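Local coordinates for protein esterase (Rhizomucor miehei CAU432, PDB 4WY8) that hydrolyses carboxylic ester bonds, as a carboxylesterase of the alpha/beta hydrolase fold, probably through a serine nucleophile, at residues V173-R176 / A177-G181; E200-S203 / Y204-F207; D261-R264 / E265-E268. All blocks are in the same frame, centred on the assembly; numbering follows the deposited sequence.

Contact 1 (V173-R176 / A177-G181); sequences VCIR and AKQLG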
ATOM      1  N   VAL A 173     -11.392  -9.404 -18.075  1.00 14.94           N
ATOM      2  CA  VAL A 173     -10.536 -10.273 -18.871  1.00 15.40           C
ATOM      3  C   VAL A 173     -10.115 -11.472 -18.006  1.00 18.41           C
ATOM      4  O   VAL A 173     -10.065 -12.601 -18.495  1.00 17.20           O
ATOM      5  CB  VAL A 173      -9.296  -9.544 -19.416  1.00 19.05           C
ATOM      6  CG1 VAL A 173      -8.164 -10.531 -19.688  1.00 18.82           C
ATOM      7  CG2 VAL A 173      -9.647  -8.780 -20.672  1.00 16.16           C
ATOM      8  N   CYS A 174      -9.840 -11.243 -16.719  1.00 14.97           N
ATOM      9  CA  CYS A 174      -9.546 -12.390 -15.844  1.00 15.86           C
ATOM     10  C   CYS A 174     -10.729 -13.369 -15.730  1.00 21.33           C
ATOM     11  O   CYS A 174     -10.548 -14.593 -15.950  1.00 23.41           O
ATOM     12  CB  CYS A 174      -9.131 -11.921 -14.447  1.00 12.86           C
ATOM     13  SG  CYS A 174      -7.456 -11.237 -14.433  1.00 19.50           S
ATOM     14  N   ILE A 175     -11.929 -12.853 -15.423  1.00 18.08           N
ATOM     15  CA  ILE A 175     -13.105 -13.745 -15.341  1.00 16.79           C
ATOM     16  C   ILE A 175     -13.319 -14.518 -16.660  1.00 22.68           C
ATOM     17  O   ILE A 175     -13.613 -15.733 -16.681  1.00 28.98           O
ATOM     18  CB  ILE A 175     -14.378 -12.976 -15.026  1.00 17.84           C
ATOM     19  CG1 ILE A 175     -14.208 -12.180 -13.732  1.00 16.52           C
ATOM     20  CG2 ILE A 175     -15.593 -13.923 -14.973  1.00 18.90           C
ATOM     21  CD1 ILE A 175     -15.315 -11.144 -13.515  1.00 16.59           C
ATOM     22  N   ARG A 176     -13.168 -13.805 -17.767  1.00 20.21           N
ATOM     23  CA  ARG A 176     -13.345 -14.407 -19.075  1.00 23.07           C
ATOM     24  C   ARG A 176     -12.325 -15.510 -19.381  1.00 26.87           C
ATOM     25  O   ARG A 176     -12.698 -16.574 -19.867  1.00 28.02           O
ATOM     26  CB  ARG A 176     -13.282 -13.337 -20.158  1.00 22.29           C
ATOM     27  CG  ARG A 176     -13.604 -13.913 -21.499  1.00 24.69           C
ATOM     28  CD  ARG A 176     -15.089 -14.270 -21.569  1.00 30.38           C
ATOM     29  NE  ARG A 176     -15.333 -15.240 -22.625  1.00 37.57           N
ATOM     30  CZ  ARG A 176     -15.379 -14.947 -23.917  1.00 36.24           C
ATOM     31  NH1 ARG A 176     -15.209 -13.697 -24.329  1.00 39.42           N
ATOM     32  NH2 ARG A 176     -15.600 -15.913 -24.795  1.00 41.37           N
ATOM     33  N   ALA A 177     -11.050 -15.269 -19.090  1.00 18.27           N
ATOM     34  CA  ALA A 177     -10.039 -16.288 -19.312  1.00 25.68           C
ATOM     35  C   ALA A 177     -10.330 -17.508 -18.430  1.00 23.59           C
ATOM     36  O   ALA A 177     -10.114 -18.644 -18.838  1.00 21.34           O
ATOM     37  CB  ALA A 177      -8.627 -15.738 -19.025  1.00 16.62           C
ATOM     38  N   LYS A 178     -10.812 -17.269 -17.217  1.00 23.66           N
ATOM     39  CA  LYS A 178     -11.203 -18.389 -16.361  1.00 27.29           C
ATOM     40  C   LYS A 178     -12.296 -19.226 -17.028  1.00 31.11           C
ATOM     41  O   LYS A 178     -12.227 -20.452 -17.045  1.00 35.29           O
ATOM     42  CB  LYS A 178     -11.696 -17.907 -14.999  1.00 23.43           C
ATOM     43  CG  LYS A 178     -12.260 -19.059 -14.151  1.00 29.24           C
ATOM     44  CD  LYS A 178     -13.178 -18.585 -13.037  1.00 24.01           C
ATOM     45  CE  LYS A 178     -13.790 -19.760 -12.282  1.00 24.09           C
ATOM     46  NZ  LYS A 178     -14.718 -19.309 -11.195  1.00 22.83           N
ATOM     47  N   GLN A 179     -13.308 -18.557 -17.574  1.00 32.60           N
ATOM     48  CA  GLN A 179     -14.400 -19.273 -18.247  1.00 35.19           C
ATOM     49  C   GLN A 179     -13.947 -20.072 -19.488  1.00 34.50           C
ATOM     50  O   GLN A 179     -14.585 -21.062 -19.865  1.00 37.22           O
ATOM     51  CB  GLN A 179     -15.519 -18.289 -18.595  1.00 31.91           C
ATOM     52  CG  GLN A 179     -16.260 -17.903 -17.318  1.00 31.76           C
ATOM     53  CD  GLN A 179     -17.578 -17.204 -17.550  1.00 34.10           C
ATOM     54  OE1 GLN A 179     -17.959 -16.901 -18.694  1.00 33.05           O
ATOM     55  NE2 GLN A 179     -18.306 -16.962 -16.456  1.00 31.47           N
ATOM     56  N   LEU A 180     -12.862 -19.640 -20.123  1.00 29.33           N
ATOM     57  CA  LEU A 180     -12.280 -20.387 -21.248  1.00 31.61           C
ATOM     58  C   LEU A 180     -11.252 -21.452 -20.807  1.00 28.30           C
ATOM     59  O   LEU A 180     -10.553 -22.033 -21.635  1.00 31.43           O
ATOM     60  CB  LEU A 180     -11.644 -19.421 -22.246  1.00 29.58           C
ATOM     61  CG  LEU A 180     -12.569 -18.714 -23.267  1.00 39.36           C
ATOM     62  CD1 LEU A 180     -13.964 -18.357 -22.769  1.00 33.39           C
ATOM     63  CD2 LEU A 180     -11.878 -17.506 -23.902  1.00 35.30           C
ATOM     64  N   GLY A 181     -11.175 -21.699 -19.502  1.00 27.90           N
ATOM     65  CA  GLY A 181     -10.281 -22.710 -18.961  1.00 30.74           C
ATOM     66  C   GLY A 181      -8.800 -22.400 -19.108  1.00 36.58           C
ATOM     67  O   GLY A 181      -7.967 -23.303 -19.089  1.00 40.34           O
TER
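Four successive i to i+4 backbone hydrogen bonds join 173-176 to 177-181, from Ala177 N to Val173 O (2.9 Å) through to Leu180 N on Arg176 O (3.1 Å). The first three are fairly straight. The last bends to 142° at the hydrogen, where the helix ends. Arg176 and Leu180 make the main side-chain contact. Leu180 CD1 lies 3.4 Å from Arg176 NE, and Leu180 CD2 sits over one face of the guanidinium. The arginine holds CG anti to its backbone nitrogen (chi1 -174°) and then turns at chi2 (70°), which brings the guanidinium to the leucine one turn further on. Both side chains also pack on Leu136 of helix 130-143. This is the C-terminal end of helix 165-179, the crossover helix of the beta-alpha-beta unit between strands 159-163 and 188-191. A Schellman motif closes it. Gly181, with positive phi, is the C-prime residue: its N bonds to Lys178 O at 2.9 Å, and Leu182 N reaches back to Ala177 O. Ala177 CB packs 3.5 Å from Val173 O. Lys178 CB rests on Ile175 O at 3.4 Å, but its extended chain leads away, and NZ bonds to the backbone oxygen of Arg248. Gln179 also runs out extended, with CG 3.5 Å from Ile175 O and NE2 4.3 Å from Ile175 CG2.

Contact 2 (E200-S203 / Y204-F207); sequences ETDS and YKQF
Glu200 meets Lys205 mainly through the lysine's carbon chain. The two side chains cross at about a right angle, and Glu200 OE1 lies 3.5 Å from Lys205 CE. The charged ends stay farther apart, with OE1 4.5 Å from Lys205 NZ, beyond a salt bridge. The bend of the glutamate at chi2 (-83°) brings its carboxylate round to the lysine. OE1 also has a long, weak ion pair with Arg215 of helix 215-225. Thr201 comes next, at the N-cap. Its OG1 accepts a weak capping bond from Tyr204 N at 3.3 Å. The same oxygen lies at the edge of the Tyr204 ring, in its plane, 3.3 Å from CD2. OG1 stands between the backbone nitrogen and the carbonyl carbon (chi1 66°), where it faces the first turn. Thr201 O takes the backbone bond from Lys205 N, and the CG of the lysine also rests on this oxygen. Asp202 O accepts from Gln206 N at 2.9 Å, and Gln206 CB packs against it. The Asp202 carboxylate is near the lysine chain without gripping NZ. Ser203 O accepts from Phe207 N, and Phe207 CD2 lies 3.1 Å from the same oxygen. Gln206 CG covers one face of the Phe207 ring, over its centre. Ser203 OG is held from outside the segment, by Val262 O and Glu265 N. The Tyr204 side chain touches Met218 of helix 215-225 and Glu266 of helix 264-276, while Phe207 meets Tyr211 edge-to-face. This is a short, N-capped helix of little more than one turn, on the stretch that follows strand 188-191 in the alpha/beta hydrolase fold.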
ATOM      1  N   GLU A 200     -25.359   5.763  -7.111  1.00 15.64           N
ATOM      2  CA  GLU A 200     -25.756   6.342  -5.835  1.00 16.08           C
ATOM      3  C   GLU A 200     -25.157   5.621  -4.623  1.00 21.19           C
ATOM      4  O   GLU A 200     -25.776   5.586  -3.561  1.00 22.60           O
ATOM      5  CB  GLU A 200     -27.272   6.368  -5.735  1.00 23.98           C
ATOM      6  CG  GLU A 200     -27.933   7.202  -6.826  1.00 23.84           C
ATOM      7  CD  GLU A 200     -27.954   8.688  -6.480  1.00 34.89           C
ATOM      8  OE1 GLU A 200     -27.510   9.045  -5.363  1.00 39.12           O
ATOM      9  OE2 GLU A 200     -28.410   9.502  -7.322  1.00 42.97           O
ATOM     10  N   THR A 201     -23.961   5.044  -4.780  1.00 18.41           N
ATOM     11  CA  THR A 201     -23.226   4.525  -3.631  1.00 18.27           C
ATOM     12  C   THR A 201     -22.831   5.725  -2.790  1.00 17.63           C
ATOM     13  O   THR A 201     -22.922   6.867  -3.261  1.00 19.89           O
ATOM     14  CB  THR A 201     -21.952   3.714  -4.045  1.00 20.22           C
ATOM     15  OG1 THR A 201     -20.988   4.592  -4.663  1.00 19.25           O
ATOM     16  CG2 THR A 201     -22.305   2.560  -5.017  1.00 15.41           C
ATOM     17  N   ASP A 202     -22.399   5.490  -1.557  1.00 17.09           N
ATOM     18  CA  ASP A 202     -22.014   6.597  -0.681  1.00 18.35           C
ATOM     19  C   ASP A 202     -20.859   7.442  -1.227  1.00 20.64           C
ATOM     20  O   ASP A 202     -20.856   8.668  -1.048  1.00 18.26           O
ATOM     21  CB  ASP A 202     -21.651   6.085   0.711  1.00 20.03           C
ATOM     22  CG  ASP A 202     -22.869   5.743   1.536  1.00 36.81           C
ATOM     23  OD1 ASP A 202     -23.999   5.797   0.983  1.00 33.47           O
ATOM     24  OD2 ASP A 202     -22.693   5.423   2.737  1.00 48.85           O
ATOM     25  N   SER A 203     -19.886   6.800  -1.881  1.00 16.47           N
ATOM     26  CA  SER A 203     -18.750   7.538  -2.415  1.00 13.79           C
ATOM     27  C   SER A 203     -19.212   8.349  -3.610  1.00 13.81           C
ATOM     28  O   SER A 203     -18.723   9.460  -3.835  1.00 17.42           O
ATOM     29  CB  SER A 203     -17.590   6.603  -2.800  1.00 15.04           C
ATOM     30  OG  SER A 203     -17.953   5.641  -3.775  1.00 12.09           O
ATOM     31  N   TYR A 204     -20.143   7.798  -4.389  1.00 12.57           N
ATOM     32  CA  TYR A 204     -20.745   8.545  -5.508  1.00 15.38           C
ATOM     33  C   TYR A 204     -21.455   9.813  -5.018  1.00 16.76           C
ATOM     34  O   TYR A 204     -21.368  10.866  -5.659  1.00 17.86           O
ATOM     35  CB  TYR A 204     -21.735   7.673  -6.295  1.00 18.06           C
ATOM     36  CG  TYR A 204     -21.209   7.139  -7.614  1.00 17.33           C
ATOM     37  CD1 TYR A 204     -21.131   7.962  -8.735  1.00 14.77           C
ATOM     38  CD2 TYR A 204     -20.789   5.801  -7.739  1.00 14.32           C
ATOM     39  CE1 TYR A 204     -20.646   7.470  -9.956  1.00 14.59           C
ATOM     40  CE2 TYR A 204     -20.318   5.306  -8.937  1.00 12.87           C
ATOM     41  CZ  TYR A 204     -20.249   6.144 -10.041  1.00 14.65           C
ATOM     42  OH  TYR A 204     -19.787   5.653 -11.235  1.00 20.04           O
ATOM     43  N   LYS A 205     -22.204   9.693  -3.919  1.00 17.99           N
ATOM     44  CA  LYS A 205     -22.859  10.849  -3.292  1.00 17.44           C
ATOM     45  C   LYS A 205     -21.866  11.871  -2.762  1.00 19.83           C
ATOM     46  O   LYS A 205     -22.006  13.080  -2.987  1.00 21.46           O
ATOM     47  CB  LYS A 205     -23.762  10.403  -2.138  1.00 15.63           C
ATOM     48  CG  LYS A 205     -24.928   9.562  -2.591  1.00 25.59           C
ATOM     49  CD  LYS A 205     -25.747   9.053  -1.415  1.00 26.53           C
ATOM     50  CE  LYS A 205     -27.187   8.897  -1.841  1.00 29.45           C
ATOM     51  NZ  LYS A 205     -27.847   7.814  -1.076  1.00 55.52           N
ATOM     52  N   GLN A 206     -20.868  11.386  -2.033  1.00 18.13           N
ATOM     53  CA  GLN A 206     -19.942  12.292  -1.373  1.00 19.52           C
ATOM     54  C   GLN A 206     -19.031  13.016  -2.361  1.00 18.58           C
ATOM     55  O   GLN A 206     -18.681  14.183  -2.154  1.00 21.18           O
ATOM     56  CB  GLN A 206     -19.100  11.540  -0.341  1.00 17.15           C
ATOM     57  CG  GLN A 206     -18.263  12.490   0.475  1.00 19.55           C
ATOM     58  CD  GLN A 206     -17.523  11.806   1.595  1.00 21.82           C
ATOM     59  OE1 GLN A 206     -17.682  10.608   1.818  1.00 25.56           O
ATOM     60  NE2 GLN A 206     -16.718  12.571   2.323  1.00 18.15           N
ATOM     61  N   PHE A 207     -18.658  12.344  -3.447  1.00 17.56           N
ATOM     62  CA  PHE A 207     -17.682  12.931  -4.353  1.00 15.67           C
ATOM     63  C   PHE A 207     -18.267  13.200  -5.730  1.00 13.60           C
ATOM     64  O   PHE A 207     -17.535  13.327  -6.713  1.00 13.71           O
ATOM     65  CB  PHE A 207     -16.466  12.017  -4.451  1.00 16.59           C
ATOM     66  CG  PHE A 207     -15.891  11.652  -3.105  1.00 16.01           C
ATOM     67  CD1 PHE A 207     -15.243  12.607  -2.336  1.00 16.50           C
ATOM     68  CD2 PHE A 207     -16.012  10.360  -2.606  1.00 15.33           C
ATOM     69  CE1 PHE A 207     -14.719  12.287  -1.088  1.00 16.34           C
ATOM     70  CE2 PHE A 207     -15.482  10.013  -1.361  1.00 16.00           C
ATOM     71  CZ  PHE A 207     -14.841  10.987  -0.594  1.00 19.46           C
TER

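Contact 3 (D261-R264 / E265-E268); sequences DVLR and EEGE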
ATOM      1  N   ASP A 261     -13.014   9.447  -4.244  1.00 13.06           N
ATOM      2  CA  ASP A 261     -13.296   8.904  -5.582  1.00 14.31           C
ATOM      3  C   ASP A 261     -14.699   8.330  -5.567  1.00 15.47           C
ATOM      4  O   ASP A 261     -15.056   7.596  -4.629  1.00  9.83           O
ATOM      5  CB  ASP A 261     -12.263   7.818  -5.954  1.00 12.37           C
ATOM      6  CG  ASP A 261     -12.463   7.229  -7.377  1.00 21.15           C
ATOM      7  OD1 ASP A 261     -13.366   7.663  -8.149  1.00 17.27           O
ATOM      8  OD2 ASP A 261     -11.652   6.336  -7.747  1.00 21.44           O
ATOM      9  N   VAL A 262     -15.496   8.661  -6.586  1.00 12.62           N
ATOM     10  CA  VAL A 262     -16.855   8.119  -6.666  1.00 13.60           C
ATOM     11  C   VAL A 262     -16.836   6.592  -6.770  1.00 13.35           C
ATOM     12  O   VAL A 262     -17.763   5.929  -6.306  1.00 14.06           O
ATOM     13  CB  VAL A 262     -17.650   8.690  -7.870  1.00 12.82           C
ATOM     14  CG1 VAL A 262     -17.927  10.164  -7.668  1.00 12.73           C
ATOM     15  CG2 VAL A 262     -16.916   8.423  -9.197  1.00 13.22           C
ATOM     16  N   LEU A 263     -15.758   6.036  -7.318  1.00  9.84           N
ATOM     17  CA  LEU A 263     -15.657   4.587  -7.530  1.00 11.77           C
ATOM     18  C   LEU A 263     -15.113   3.845  -6.323  1.00  9.82           C
ATOM     19  O   LEU A 263     -14.868   2.635  -6.389  1.00 11.33           O
ATOM     20  CB  LEU A 263     -14.751   4.283  -8.743  1.00 10.01           C
ATOM     21  CG  LEU A 263     -15.174   4.891 -10.083  1.00 13.96           C
ATOM     22  CD1 LEU A 263     -14.193   4.496 -11.156  1.00  9.67           C
ATOM     23  CD2 LEU A 263     -16.604   4.422 -10.437  1.00 12.70           C
ATOM     24  N   ARG A 264     -14.860   4.563  -5.233  1.00 10.25           N
ATOM     25  CA  ARG A 264     -14.207   3.941  -4.084  1.00 11.17           C
ATOM     26  C   ARG A 264     -14.964   2.741  -3.538  1.00 14.90           C
ATOM     27  O   ARG A 264     -14.394   1.639  -3.360  1.00 11.73           O
ATOM     28  CB  ARG A 264     -14.027   4.948  -2.963  1.00 13.22           C
ATOM     29  CG  ARG A 264     -13.342   4.341  -1.743  1.00 14.69           C
ATOM     30  CD  ARG A 264     -13.257   5.336  -0.606  1.00 12.64           C
ATOM     31  NE  ARG A 264     -14.524   5.466   0.094  1.00 13.87           N
ATOM     32  CZ  ARG A 264     -14.872   6.535   0.800  1.00 16.60           C
ATOM     33  NH1 ARG A 264     -14.045   7.571   0.864  1.00 15.55           N
ATOM     34  NH2 ARG A 264     -16.044   6.574   1.426  1.00 15.56           N
ATOM     35  N   GLU A 265     -16.255   2.947  -3.279  1.00 14.73           N
ATOM     36  CA  GLU A 265     -17.045   1.902  -2.618  1.00 14.65           C
ATOM     37  C   GLU A 265     -17.189   0.630  -3.447  1.00 13.84           C
ATOM     38  O   GLU A 265     -17.059  -0.456  -2.897  1.00 16.26           O
ATOM     39  CB  GLU A 265     -18.404   2.462  -2.226  1.00 16.42           C
ATOM     40  CG  GLU A 265     -18.270   3.403  -1.041  1.00 19.60           C
ATOM     41  CD  GLU A 265     -17.522   2.743   0.118  1.00 27.34           C
ATOM     42  OE1 GLU A 265     -17.922   1.623   0.501  1.00 39.38           O
ATOM     43  OE2 GLU A 265     -16.512   3.300   0.625  1.00 27.79           O
ATOM     44  N   GLU A 266     -17.416   0.746  -4.758  1.00 11.70           N
ATOM     45  CA  GLU A 266     -17.572  -0.441  -5.589  1.00 11.87           C
ATOM     46  C   GLU A 266     -16.251  -1.207  -5.794  1.00 12.81           C
ATOM     47  O   GLU A 266     -16.261  -2.438  -5.918  1.00 11.88           O
ATOM     48  CB  GLU A 266     -18.193  -0.055  -6.932  1.00 12.96           C
ATOM     49  CG  GLU A 266     -17.351   0.910  -7.748  1.00 14.59           C
ATOM     50  CD  GLU A 266     -18.143   1.541  -8.877  1.00 20.24           C
ATOM     51  OE1 GLU A 266     -18.952   2.454  -8.565  1.00 22.36           O
ATOM     52  OE2 GLU A 266     -17.946   1.167 -10.070  1.00 20.45           O
ATOM     53  N   GLY A 267     -15.126  -0.491  -5.823  1.00 11.02           N
ATOM     54  CA  GLY A 267     -13.813  -1.118  -5.907  1.00  8.80           C
ATOM     55  C   GLY A 267     -13.526  -1.906  -4.644  1.00 12.34           C
ATOM     56  O   GLY A 267     -13.072  -3.076  -4.698  1.00 12.49           O
ATOM     57  N   GLU A 268     -13.766  -1.270  -3.494  1.00 11.46           N
ATOM     58  CA  GLU A 268     -13.575  -1.982  -2.233  1.00 12.15           C
ATOM     59  C   GLU A 268     -14.559  -3.173  -2.052  1.00 16.13           C
ATOM     60  O   GLU A 268     -14.148  -4.259  -1.616  1.00 16.36           O
ATOM     61  CB  GLU A 268     -13.654  -0.986  -1.061  1.00 16.32           C
ATOM     62  CG  GLU A 268     -12.483   0.018  -1.137  1.00 18.70           C
ATOM     63  CD  GLU A 268     -12.308   0.921   0.076  1.00 19.22           C
ATOM     64  OE1 GLU A 268     -13.085   0.818   1.050  1.00 20.30           O
ATOM     65  OE2 GLU A 268     -11.344   1.733   0.061  1.00 20.20           O
TER
HETATM   66  O   HOH W   1     -18.715   3.361  -6.147  1.00  9.40           O
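Glu265 lies alongside Arg264, both side chains pointing the same way, and the two form a salt bridge. Arg264 NE donates to Glu265 OE2 at 3.0 Å, in the guanidinium plane and on the oxygen's anti lone pair. NH2 adds a weak bond to the same oxygen. The two planes stand 84° apart, and OE2 alone takes both bonds from the guanidinium. Glu266 has CG between its backbone nitrogen and carbonyl carbon (chi1 62°). This sets CG 3.3 Å from Leu263 O and brings the carboxylate against the methyl Leu263 CD2, which lies 3.5 Å from Glu266 OE2, well out of the carboxylate plane. A water bridges Glu266 OE1 (2.6 Å), Glu266 N and Val262 O. Gly267 N bonds to Leu263 O, and Glu268 N to Arg264 O. Glu268 OE2 passes 3.7 Å from Arg264 CG. Beyond the segments, Arg264 NH1 bonds to Glu259 O, Glu266 OE2 accepts from Thr195 N and Asp196 N, and Glu268 OE2 accepts from Thr257 OG1 and forms a salt bridge with Arg285 NE. Asp261, probably the triad acid with Ser164 and His291, accepts the capping bond from Leu263 N on OD1 at 3.0 Å, from above the carboxylate plane, and bonds to His291 ND1 through OD2. A type I beta turn from Asp261 to Arg264 leads from strand 253-258 into helix 264-276, with helix 202-206 against its side and Leu287 of the second subunit packed on Glu268.

In the fold
Contacts 2 and 3 are neighbours, with centres about 9 Å apart. They touch through the side chain of Ser203 and the ring of Tyr204. Contact 1 stands apart, its centre about 31 Å from that of contact 2 and 24 Å from that of contact 3. Contact 3 is buried, and its carboxylates are met by arginines, backbone N-H groups and a water. It holds the probable triad acid. Contacts 1 and 2 are partly buried, and their outward sides carry long polar chains. Contact 1 ends a helix that starts at the probable nucleophile elbow; contacts 2 and 3 lie where helices begin, each with a side-chain oxygen accepting a capping bond.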